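Local coordinates for oxidoreductase, 2OG-Fe oxygenase family protein, putative, expressed (Oryza sativa subsp. japonica, PDB 5XEG) that probably acts as an AlkB-family dioxygenase that uses one iron(II) ion and 2-oxoglutarate, seen here as its catalytic domain with manganese in the metal site, at residues L53-M58 / G134-H139; H139-E144 / N225-Q230; A164-G169 / H199-I204. All blocks are in the same frame, centred on the assembly; numbering follows the deposited sequence.

Contact 1 of 3, residues L53-M58 / G134-H139; sequences LSLQMM and GKLGLH. With MN (manganese (II) ion), chain C; AKG (2-oxoglutaric acid), chain B.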
loop_
_atom_site.group_PDB
_atom_site.type_symbol
_atom_site.label_atom_id
_atom_site.label_comp_id
_atom_site.label_asym_id
_atom_site.label_seq_id
_atom_site.Cartn_x
_atom_site.Cartn_y
_atom_site.Cartn_z
ATOM N N LEU A 53 -6.964 -1.664 -14.264
ATOM C CA LEU A 53 -7.490 -2.868 -14.884
ATOM C C LEU A 53 -7.555 -3.942 -13.799
ATOM O O LEU A 53 -6.605 -4.089 -13.058
ATOM C CB LEU A 53 -6.528 -3.431 -15.945
ATOM C CG LEU A 53 -6.354 -2.777 -17.320
ATOM C CD1 LEU A 53 -5.185 -3.490 -18.056
ATOM C CD2 LEU A 53 -7.623 -2.809 -18.209
ATOM N N SER A 54 -8.680 -4.671 -13.729
ATOM C CA SER A 54 -8.766 -5.853 -12.875
ATOM C C SER A 54 -8.420 -5.566 -11.454
ATOM O O SER A 54 -7.724 -6.343 -10.819
ATOM C CB SER A 54 -7.906 -6.958 -13.413
ATOM O OG SER A 54 -8.376 -7.285 -14.741
ATOM N N LEU A 55 -9.016 -4.483 -10.969
ATOM C CA LEU A 55 -8.788 -3.964 -9.638
ATOM C C LEU A 55 -10.113 -3.800 -8.910
ATOM O O LEU A 55 -11.039 -3.158 -9.406
ATOM C CB LEU A 55 -8.125 -2.567 -9.735
ATOM C CG LEU A 55 -7.878 -1.813 -8.409
ATOM C CD1 LEU A 55 -6.937 -2.608 -7.538
ATOM C CD2 LEU A 55 -7.209 -0.488 -8.724
ATOM N N GLN A 56 -10.170 -4.313 -7.694
ATOM C CA GLN A 56 -11.205 -3.968 -6.740
ATOM C C GLN A 56 -10.586 -3.380 -5.468
ATOM O O GLN A 56 -9.407 -3.598 -5.169
ATOM C CB GLN A 56 -11.937 -5.275 -6.365
ATOM C CG GLN A 56 -12.588 -6.035 -7.565
ATOM C CD GLN A 56 -13.048 -7.427 -7.074
ATOM O OE1 GLN A 56 -13.983 -7.475 -6.339
ATOM N NE2 GLN A 56 -12.334 -8.521 -7.431
ATOM N N MET A 57 -11.371 -2.627 -4.714
ATOM C CA MET A 57 -10.845 -1.928 -3.552
ATOM C C MET A 57 -11.842 -1.893 -2.427
ATOM O O MET A 57 -13.046 -2.024 -2.654
ATOM C CB MET A 57 -10.394 -0.502 -3.895
ATOM C CG MET A 57 -11.517 0.370 -4.444
ATOM S SD MET A 57 -10.966 2.073 -4.818
ATOM C CE MET A 57 -10.962 2.759 -3.178
ATOM N N MET A 58 -11.327 -1.646 -1.244
ATOM C CA MET A 58 -12.164 -1.254 -0.113
ATOM C C MET A 58 -11.312 -0.549 0.859
ATOM O O MET A 58 -10.078 -0.755 0.886
ATOM C CB MET A 58 -12.826 -2.481 0.556
ATOM C CG MET A 58 -11.929 -3.505 1.181
ATOM S SD MET A 58 -12.725 -4.610 2.491
ATOM C CE MET A 58 -12.890 -3.377 3.719
ATOM N N GLY A 134 -4.153 -7.473 -13.511
ATOM C CA GLY A 134 -4.210 -6.170 -12.870
ATOM C C GLY A 134 -3.144 -5.161 -13.180
ATOM O O GLY A 134 -1.983 -5.515 -13.459
ATOM N N LYS A 135 -3.528 -3.873 -13.141
ATOM C CA LYS A 135 -2.595 -2.739 -13.279
ATOM C C LYS A 135 -3.239 -1.502 -12.656
ATOM O O LYS A 135 -4.445 -1.446 -12.508
ATOM C CB LYS A 135 -2.336 -2.321 -14.709
ATOM C CG LYS A 135 -2.001 -3.389 -15.663
ATOM C CD LYS A 135 -1.540 -2.831 -16.989
ATOM C CE LYS A 135 -1.227 -3.993 -17.904
ATOM N NZ LYS A 135 -0.228 -3.495 -18.877
ATOM N N LEU A 136 -2.401 -0.544 -12.313
ATOM C CA LEU A 136 -2.820 0.764 -11.734
ATOM C C LEU A 136 -1.850 1.791 -12.287
ATOM O O LEU A 136 -0.643 1.639 -12.088
ATOM C CB LEU A 136 -2.766 0.753 -10.218
ATOM C CG LEU A 136 -3.231 2.035 -9.519
ATOM C CD1 LEU A 136 -4.626 2.478 -9.897
ATOM C CD2 LEU A 136 -3.045 1.942 -8.012
ATOM N N GLY A 137 -2.384 2.795 -12.991
ATOM C CA GLY A 137 -1.511 3.725 -13.697
ATOM C C GLY A 137 -0.842 4.703 -12.761
ATOM O O GLY A 137 -1.146 4.795 -11.567
ATOM N N LEU A 138 0.166 5.404 -13.299
ATOM C CA LEU A 138 0.929 6.343 -12.466
ATOM C C LEU A 138 0.067 7.448 -11.897
ATOM O O LEU A 138 -0.732 8.058 -12.593
ATOM C CB LEU A 138 2.021 7.024 -13.345
ATOM C CG LEU A 138 3.140 6.070 -13.748
ATOM C CD1 LEU A 138 4.142 6.829 -14.659
ATOM C CD2 LEU A 138 3.866 5.504 -12.563
ATOM N N HIS A 139 0.255 7.737 -10.623
ATOM C CA HIS A 139 -0.469 8.805 -9.951
ATOM C C HIS A 139 0.317 9.195 -8.706
ATOM O O HIS A 139 1.188 8.432 -8.254
ATOM C CB HIS A 139 -1.896 8.343 -9.506
ATOM C CG HIS A 139 -1.843 7.236 -8.520
ATOM N ND1 HIS A 139 -1.515 5.950 -8.901
ATOM C CD2 HIS A 139 -1.922 7.226 -7.175
ATOM C CE1 HIS A 139 -1.438 5.196 -7.825
ATOM N NE2 HIS A 139 -1.638 5.951 -6.773
HETATM MN MN MN C . -0.984 5.422 -4.647
HETATM C C1 AKG B . -2.862 3.162 -4.426
HETATM O O1 AKG B . -2.914 4.377 -4.135
HETATM O O2 AKG B . -3.886 2.445 -4.462
HETATM C C2 AKG B . -1.568 2.562 -4.736
HETATM O O5 AKG B . -0.691 3.233 -5.255
HETATM C C3 AKG B . -1.319 1.109 -4.410
HETATM C C4 AKG B . -0.183 0.581 -5.278
HETATM C C5 AKG B . 0.021 -0.889 -5.002
HETATM O O3 AKG B . 1.126 -1.265 -4.555
HETATM O O4 AKG B . -0.924 -1.676 -5.230
HETATM O O HOH W 1 -0.359 4.640 -2.688
#
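L53 and K135 pair at a corner of the double-stranded beta-helix, the distorted jelly roll of 2-oxoglutarate oxygenases, where the chain leading into strand 55-59 of the larger sheet meets edge strand 134-139 of the smaller one. Their backbones form an antiparallel hydrogen-bonded pair: L53 N donates to K135 O at 3.1 Å, and K135 N returns the bond to L53 O. Both side chains rise from the same face and run side by side. CD1 of L53 rests on the methylene chain of K135, closest at K135 CD (3.9 Å), while the extended lysine carries its ammonium group onward, away from the contact. The pairing stops after this one bridge: S54 takes a left-handed backbone conformation (phi 55°) and the chain turns the corner into the larger sheet. G134 lies against this corner, its CA making a CH···O contact of 3.2 Å with L53 O; S54 OG, meanwhile, is hydrogen-bonded to S133. Past the corner L55 and L136 meet, CD2 of L55 lying 4.1 Å from CD1 of L136. In L136, CG is anti to the backbone N (chi1 -178°), which sends the other methyl, CD2, to within 3.6 Å of C2 of 2-oxoglutarate. Further along the same strand H139 binds manganese through NE2, and its rotation is fixed from behind by an almost straight, in-plane hydrogen bond from H139 ND1 to G137 O, 2.9 Å long.

Contact 2 of 3, residues H139-E144 / N225-Q230; sequences HQDKDE and NLTFRQ. With MN (manganese (II) ion), chain C; AKG (2-oxoglutaric acid), chain B.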
loop_
_atom_site.group_PDB
_atom_site.type_symbol
_atom_site.label_atom_id
_atom_site.label_comp_id
_atom_site.label_asym_id
_atom_site.label_seq_id
_atom_site.Cartn_x
_atom_site.Cartn_y
_atom_site.Cartn_z
ATOM N N HIS A 139 0.255 7.737 -10.623
ATOM C CA HIS A 139 -0.469 8.805 -9.951
ATOM C C HIS A 139 0.317 9.195 -8.706
ATOM O O HIS A 139 1.188 8.432 -8.254
ATOM C CB HIS A 139 -1.896 8.343 -9.506
ATOM C CG HIS A 139 -1.843 7.236 -8.520
ATOM N ND1 HIS A 139 -1.515 5.950 -8.901
ATOM C CD2 HIS A 139 -1.922 7.226 -7.175
ATOM C CE1 HIS A 139 -1.438 5.196 -7.825
ATOM N NE2 HIS A 139 -1.638 5.951 -6.773
ATOM N N GLN A 140 -0.054 10.335 -8.139
ATOM C CA GLN A 140 0.435 10.788 -6.833
ATOM C C GLN A 140 -0.679 10.523 -5.816
ATOM O O GLN A 140 -1.831 10.683 -6.138
ATOM C CB GLN A 140 0.655 12.306 -6.898
ATOM C CG GLN A 140 1.866 12.660 -7.755
ATOM C CD GLN A 140 2.075 14.178 -7.849
ATOM O OE1 GLN A 140 1.157 14.937 -8.254
ATOM N NE2 GLN A 140 3.276 14.639 -7.478
ATOM N N ASP A 141 -0.296 10.263 -4.585
ATOM C CA ASP A 141 -1.198 10.223 -3.419
ATOM C C ASP A 141 -1.275 11.656 -2.942
ATOM O O ASP A 141 -0.543 12.111 -2.104
ATOM C CB ASP A 141 -0.676 9.286 -2.335
ATOM C CG ASP A 141 -0.823 7.795 -2.716
ATOM O OD1 ASP A 141 -1.249 7.436 -3.831
ATOM O OD2 ASP A 141 -0.520 7.003 -1.845
ATOM N N LYS A 142 -2.223 12.380 -3.520
ATOM C CA LYS A 142 -2.294 13.833 -3.245
ATOM C C LYS A 142 -3.631 14.253 -2.673
ATOM O O LYS A 142 -3.911 15.446 -2.672
ATOM C CB LYS A 142 -2.038 14.583 -4.535
ATOM C CG LYS A 142 -2.987 14.251 -5.678
ATOM C CD LYS A 142 -2.623 15.121 -6.884
ATOM C CE LYS A 142 -3.724 15.217 -7.896
ATOM N NZ LYS A 142 -4.251 13.898 -8.277
ATOM N N ASP A 143 -4.468 13.314 -2.222
ATOM C CA ASP A 143 -5.814 13.670 -1.696
ATOM C C ASP A 143 -5.865 13.864 -0.180
ATOM O O ASP A 143 -6.946 14.185 0.337
ATOM C CB ASP A 143 -6.900 12.654 -2.070
ATOM C CG ASP A 143 -7.084 12.514 -3.546
ATOM O OD1 ASP A 143 -6.672 13.460 -4.277
ATOM O OD2 ASP A 143 -7.688 11.506 -3.970
ATOM N N GLU A 144 -4.723 13.709 0.499
ATOM C CA GLU A 144 -4.626 13.916 1.931
ATOM C C GLU A 144 -4.559 15.439 2.179
ATOM O O GLU A 144 -4.290 16.230 1.260
ATOM C CB GLU A 144 -3.468 13.130 2.558
ATOM C CG GLU A 144 -3.588 11.605 2.395
ATOM C CD GLU A 144 -3.487 11.135 0.970
ATOM O OE1 GLU A 144 -2.604 11.593 0.263
ATOM O OE2 GLU A 144 -4.327 10.357 0.500
ATOM N N ASN A 225 -2.849 -5.623 -1.871
ATOM C CA ASN A 225 -2.061 -4.518 -1.366
ATOM C C ASN A 225 -2.876 -3.818 -0.291
ATOM O O ASN A 225 -4.089 -3.708 -0.433
ATOM C CB ASN A 225 -1.775 -3.531 -2.504
ATOM C CG ASN A 225 -1.348 -2.159 -1.996
ATOM O OD1 ASN A 225 -2.116 -1.210 -1.981
ATOM N ND2 ASN A 225 -0.102 -2.062 -1.551
ATOM N N LEU A 226 -2.206 -3.376 0.797
ATOM C CA LEU A 226 -2.810 -2.491 1.782
ATOM C C LEU A 226 -1.969 -1.256 1.851
ATOM O O LEU A 226 -0.796 -1.350 2.247
ATOM C CB LEU A 226 -2.802 -3.136 3.175
ATOM C CG LEU A 226 -3.753 -4.330 3.306
ATOM C CD1 LEU A 226 -3.156 -5.566 2.702
ATOM C CD2 LEU A 226 -4.121 -4.607 4.752
ATOM N N THR A 227 -2.576 -0.074 1.595
ATOM C CA THR A 227 -1.845 1.168 1.555
ATOM C C THR A 227 -2.393 2.056 2.687
ATOM O O THR A 227 -3.577 2.366 2.675
ATOM C CB THR A 227 -2.005 1.841 0.199
ATOM O OG1 THR A 227 -1.258 1.033 -0.731
ATOM C CG2 THR A 227 -1.412 3.234 0.246
ATOM N N PHE A 228 -1.516 2.386 3.628
ATOM C CA PHE A 228 -1.858 3.164 4.865
ATOM C C PHE A 228 -1.384 4.594 4.724
ATOM O O PHE A 228 -0.274 4.839 4.341
ATOM C CB PHE A 228 -1.174 2.563 6.091
ATOM C CG PHE A 228 -1.587 1.131 6.410
ATOM C CD1 PHE A 228 -0.984 0.046 5.784
ATOM C CD2 PHE A 228 -2.603 0.857 7.319
ATOM C CE1 PHE A 228 -1.365 -1.232 6.049
ATOM C CE2 PHE A 228 -3.017 -0.438 7.592
ATOM C CZ PHE A 228 -2.384 -1.511 6.974
ATOM N N ARG A 229 -2.249 5.560 5.109
ATOM C CA ARG A 229 -1.928 6.968 5.083
ATOM C C ARG A 229 -2.598 7.692 6.284
ATOM O O ARG A 229 -3.443 7.100 6.937
ATOM C CB ARG A 229 -2.454 7.595 3.782
ATOM C CG ARG A 229 -1.943 6.888 2.515
ATOM C CD ARG A 229 -2.108 7.693 1.247
ATOM N NE ARG A 229 -3.471 7.611 0.783
ATOM C CZ ARG A 229 -3.942 6.899 -0.254
ATOM N NH1 ARG A 229 -3.199 6.150 -1.042
ATOM N NH2 ARG A 229 -5.231 6.966 -0.489
ATOM N N GLN A 230 -2.119 8.935 6.468
ATOM C CA GLN A 230 -2.606 10.214 7.120
ATOM C C GLN A 230 -2.002 9.848 8.462
ATOM O O GLN A 230 -1.704 10.739 9.259
ATOM C CB GLN A 230 -4.150 10.663 7.089
ATOM C CG GLN A 230 -4.828 11.775 6.225
ATOM C CD GLN A 230 -4.757 13.257 6.697
ATOM O OE1 GLN A 230 -4.753 14.188 5.882
ATOM N NE2 GLN A 230 -4.648 13.481 7.985
HETATM MN MN MN C . -0.984 5.422 -4.647
HETATM C C1 AKG B . -2.862 3.162 -4.426
HETATM O O1 AKG B . -2.914 4.377 -4.135
HETATM O O2 AKG B . -3.886 2.445 -4.462
HETATM C C2 AKG B . -1.568 2.562 -4.736
HETATM O O5 AKG B . -0.691 3.233 -5.255
HETATM C C3 AKG B . -1.319 1.109 -4.410
HETATM C C4 AKG B . -0.183 0.581 -5.278
HETATM C C5 AKG B . 0.021 -0.889 -5.002
HETATM O O3 AKG B . 1.126 -1.265 -4.555
HETATM O O4 AKG B . -0.924 -1.676 -5.230
HETATM O O HOH W 1 -0.359 4.640 -2.688
#
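R229 bridges two carboxylates of the 139-144 loop, gripping D141 and E144 with different nitrogens. NH1 of R229 reaches D141 OD2 at 2.9 Å, a salt bridge whose hydrogen bond is bent and weak, the guanidinium plane standing 70° from the carboxylate. NE of R229 meets E144 OE2, also at 2.9 Å, and a bend at chi3 (-79°) lets the arginine serve both acids. E144 is buried and shared further: OE2 also bonds Y71 OH, and OE1 forms a salt bridge with R195, so its charge is probably well balanced. D141 divides its work between its oxygens. OD1 binds manganese at 2.2 Å, whereas OD2 accepts from the metal-bound water as well as from R229. With H139 just ahead of it and H199 from a later strand, D141 completes the two-histidine, one-carboxylate facial triad of this superfamily, D141 itself being the centre of an inverse gamma turn just after the strand that ends in H139. R229 is thus a second-shell residue that positions a metal ligand, and the edge of its guanidinium also faces O1 of 2-oxoglutarate, 3.6 Å from NH1. Back along strand 223-229, T227 OG1 donates in plane to a lone pair of N225 OD1 (2.7 Å), an oxygen that takes a second bond from N128, and T227 OG1 lies 3.7 Å from the cosubstrate's C3. At the last modelled residue, Q230, the E144 and Q230 side chains slide past each other in opposite directions, with Q230 OE1 packed at 3.7 Å against E144 CB and hydrogen-bonded to T145.

Contact 3 of 3, residues A164-G169 / H199-I204; sequences AEFLYG and HGVSRI. With MN (manganese (II) ion), chain C; AKG (2-oxoglutaric acid), chain B.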
loop_
_atom_site.group_PDB
_atom_site.type_symbol
_atom_site.label_atom_id
_atom_site.label_comp_id
_atom_site.label_asym_id
_atom_site.label_seq_id
_atom_site.Cartn_x
_atom_site.Cartn_y
_atom_site.Cartn_z
ATOM N N ALA A 164 4.173 -7.668 -7.657
ATOM C CA ALA A 164 3.874 -6.561 -8.576
ATOM C C ALA A 164 5.167 -5.925 -9.113
ATOM O O ALA A 164 6.148 -5.812 -8.366
ATOM C CB ALA A 164 3.111 -5.489 -7.831
ATOM N N GLU A 165 5.145 -5.519 -10.394
ATOM C CA GLU A 165 6.144 -4.595 -10.938
ATOM C C GLU A 165 5.645 -3.159 -10.580
ATOM O O GLU A 165 4.607 -2.758 -11.041
ATOM C CB GLU A 165 6.315 -4.837 -12.434
ATOM C CG GLU A 165 6.740 -6.265 -12.716
ATOM C CD GLU A 165 7.060 -6.620 -14.173
ATOM O OE1 GLU A 165 7.237 -5.731 -15.046
ATOM O OE2 GLU A 165 7.243 -7.835 -14.402
ATOM N N PHE A 166 6.313 -2.491 -9.681
ATOM C CA PHE A 166 5.883 -1.187 -9.188
ATOM C C PHE A 166 6.732 -0.118 -9.825
ATOM O O PHE A 166 7.986 -0.158 -9.748
ATOM C CB PHE A 166 6.056 -1.195 -7.658
ATOM C CG PHE A 166 5.623 0.039 -6.958
ATOM C CD1 PHE A 166 4.276 0.245 -6.664
ATOM C CD2 PHE A 166 6.556 0.983 -6.535
ATOM C CE1 PHE A 166 3.882 1.391 -5.977
ATOM C CE2 PHE A 166 6.149 2.125 -5.871
ATOM C CZ PHE A 166 4.845 2.301 -5.542
ATOM N N LEU A 167 6.083 0.860 -10.429
ATOM C CA LEU A 167 6.791 1.968 -11.097
ATOM C C LEU A 167 6.823 3.185 -10.142
ATOM O O LEU A 167 5.840 3.458 -9.449
ATOM C CB LEU A 167 6.037 2.418 -12.348
ATOM C CG LEU A 167 6.341 1.823 -13.699
ATOM C CD1 LEU A 167 6.902 0.447 -13.644
ATOM C CD2 LEU A 167 5.188 2.040 -14.679
ATOM N N TYR A 168 7.892 3.965 -10.184
ATOM C CA TYR A 168 7.952 5.179 -9.367
ATOM C C TYR A 168 8.874 6.186 -9.972
ATOM O O TYR A 168 9.884 5.815 -10.588
ATOM C CB TYR A 168 8.432 4.896 -7.919
ATOM C CG TYR A 168 9.761 4.263 -7.776
ATOM C CD1 TYR A 168 9.919 2.931 -7.960
ATOM C CD2 TYR A 168 10.890 5.020 -7.390
ATOM C CE1 TYR A 168 11.158 2.295 -7.783
ATOM C CE2 TYR A 168 12.140 4.427 -7.237
ATOM C CZ TYR A 168 12.298 3.096 -7.432
ATOM O OH TYR A 168 13.523 2.509 -7.254
ATOM N N GLY A 169 8.536 7.467 -9.796
ATOM C CA GLY A 169 9.348 8.504 -10.390
ATOM C C GLY A 169 8.797 9.860 -10.065
ATOM O O GLY A 169 7.882 9.990 -9.252
ATOM N N HIS A 199 3.523 6.984 -8.978
ATOM C CA HIS A 199 3.754 5.579 -8.754
ATOM C C HIS A 199 2.562 4.783 -9.256
ATOM O O HIS A 199 1.468 5.330 -9.510
ATOM C CB HIS A 199 4.041 5.236 -7.278
ATOM C CG HIS A 199 2.936 5.626 -6.379
ATOM N ND1 HIS A 199 2.730 6.944 -5.984
ATOM C CD2 HIS A 199 1.902 4.916 -5.874
ATOM C CE1 HIS A 199 1.634 7.013 -5.269
ATOM N NE2 HIS A 199 1.147 5.796 -5.128
ATOM N N GLY A 200 2.820 3.512 -9.490
ATOM C CA GLY A 200 1.726 2.670 -9.962
ATOM C C GLY A 200 2.203 1.221 -10.150
ATOM O O GLY A 200 3.323 0.896 -9.820
ATOM N N VAL A 201 1.306 0.367 -10.646
ATOM C CA VAL A 201 1.572 -1.068 -10.779
ATOM C C VAL A 201 1.423 -1.393 -12.295
ATOM O O VAL A 201 0.341 -1.255 -12.844
ATOM C CB VAL A 201 0.609 -1.904 -9.908
ATOM C CG1 VAL A 201 0.817 -3.383 -10.207
ATOM C CG2 VAL A 201 0.858 -1.652 -8.452
ATOM N N SER A 202 2.531 -1.772 -12.940
ATOM C CA SER A 202 2.514 -2.003 -14.369
ATOM C C SER A 202 2.126 -3.396 -14.733
ATOM O O SER A 202 1.698 -3.646 -15.877
ATOM C CB SER A 202 3.880 -1.660 -14.985
ATOM O OG SER A 202 4.887 -2.328 -14.292
ATOM N N ARG A 203 2.287 -4.327 -13.797
ATOM C CA ARG A 203 2.072 -5.762 -14.094
ATOM C C ARG A 203 2.017 -6.516 -12.774
ATOM O O ARG A 203 2.717 -6.167 -11.791
ATOM C CB ARG A 203 3.260 -6.301 -14.898
ATOM C CG ARG A 203 3.044 -7.744 -15.382
ATOM C CD ARG A 203 4.342 -8.286 -15.926
ATOM N NE ARG A 203 4.253 -9.647 -16.500
ATOM C CZ ARG A 203 3.742 -9.863 -17.692
ATOM N NH1 ARG A 203 3.218 -8.836 -18.393
ATOM N NH2 ARG A 203 3.767 -11.098 -18.204
ATOM N N ILE A 204 1.215 -7.554 -12.747
ATOM C CA ILE A 204 1.228 -8.547 -11.715
ATOM C C ILE A 204 1.941 -9.781 -12.297
ATOM O O ILE A 204 1.565 -10.200 -13.386
ATOM C CB ILE A 204 -0.179 -8.931 -11.230
ATOM C CG1 ILE A 204 -0.990 -7.745 -10.756
ATOM C CG2 ILE A 204 -0.064 -10.012 -10.138
ATOM C CD1 ILE A 204 -0.346 -7.016 -9.621
HETATM MN MN MN C . -0.984 5.422 -4.647
HETATM C C1 AKG B . -2.862 3.162 -4.426
HETATM O O1 AKG B . -2.914 4.377 -4.135
HETATM O O2 AKG B . -3.886 2.445 -4.462
HETATM C C2 AKG B . -1.568 2.562 -4.736
HETATM O O5 AKG B . -0.691 3.233 -5.255
HETATM C C3 AKG B . -1.319 1.109 -4.410
HETATM C C4 AKG B . -0.183 0.581 -5.278
HETATM C C5 AKG B . 0.021 -0.889 -5.002
HETATM O O3 AKG B . 1.126 -1.265 -4.555
HETATM O O4 AKG B . -0.924 -1.676 -5.230
HETATM O O HOH W 1 -0.359 4.640 -2.688
#
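Strands 164-169 and 199-204 form an antiparallel ladder in the middle of the smaller, four-stranded sheet, the one that carries H199 to the metal. L167 and G200 exchange both backbone bonds, the shorter from L167 N to G200 O at 2.8 Å. Towards the other end, E165 N donates to R203 O (2.9 Å) and S202 N to E165 O. Between the pairs A164-I204 and F166-V201 the second strand holds one residue more than the first, a beta bulge, and S202 OG adds a weak bond to E165 O. This sheet is one wall of the double-stranded beta-helix, and its A164, F166, H199 and V201 face looks onto the cofactor site. F166 has CG anti to its backbone N (chi1 -178°), which swings the ring over towards H199 until CZ touches H199 CB at 3.5 Å; the two rings meet rim to rim, their planes 32° apart. H199 then binds manganese through NE2 at 2.2 Å, its ND1 being held by I197 O. Beside it V201 splits its methyls: CG1 packs on A164 CB at 3.9 Å, and CG2 lies 3.6 Å from C5 of 2-oxoglutarate. On the reverse face the E165 and R203 side chains run alongside each other, with OE2 of E165 3.3 Å from R203 CD, though the salt bridge of this carboxylate goes to K205. Replacing E165 by an alanine would probably leave K205 without its mate and uncover the methylenes of R203. Next to them, L167 CD1 rests on S202 OG at 3.5 Å.

Overall arrangement
All three contacts belong to the single jelly-roll domain, and all three touch the manganese ion and 2-oxoglutarate. Contact 1 closes first along the chain; contact 2 starts at H139, the residue they share, and encloses contact 3 in its long loop. Their centres lie about 10 Å (1 and 3) to 15 Å (2 and 3) apart. Contacts 1 and 3 adjoin within the smaller sheet, where strands 134-139 and 198-204 are neighbours, L136 O to V201 N and H139 O to H199 N being probable hydrogen bonds. Through strands 55-59 and 223-229, contacts 1 and 2 each reach the larger sheet, contact 1 from the smaller sheet and contact 2 from the loop after it. Ligands from separate strands and a loop thereby converge on one metal ion.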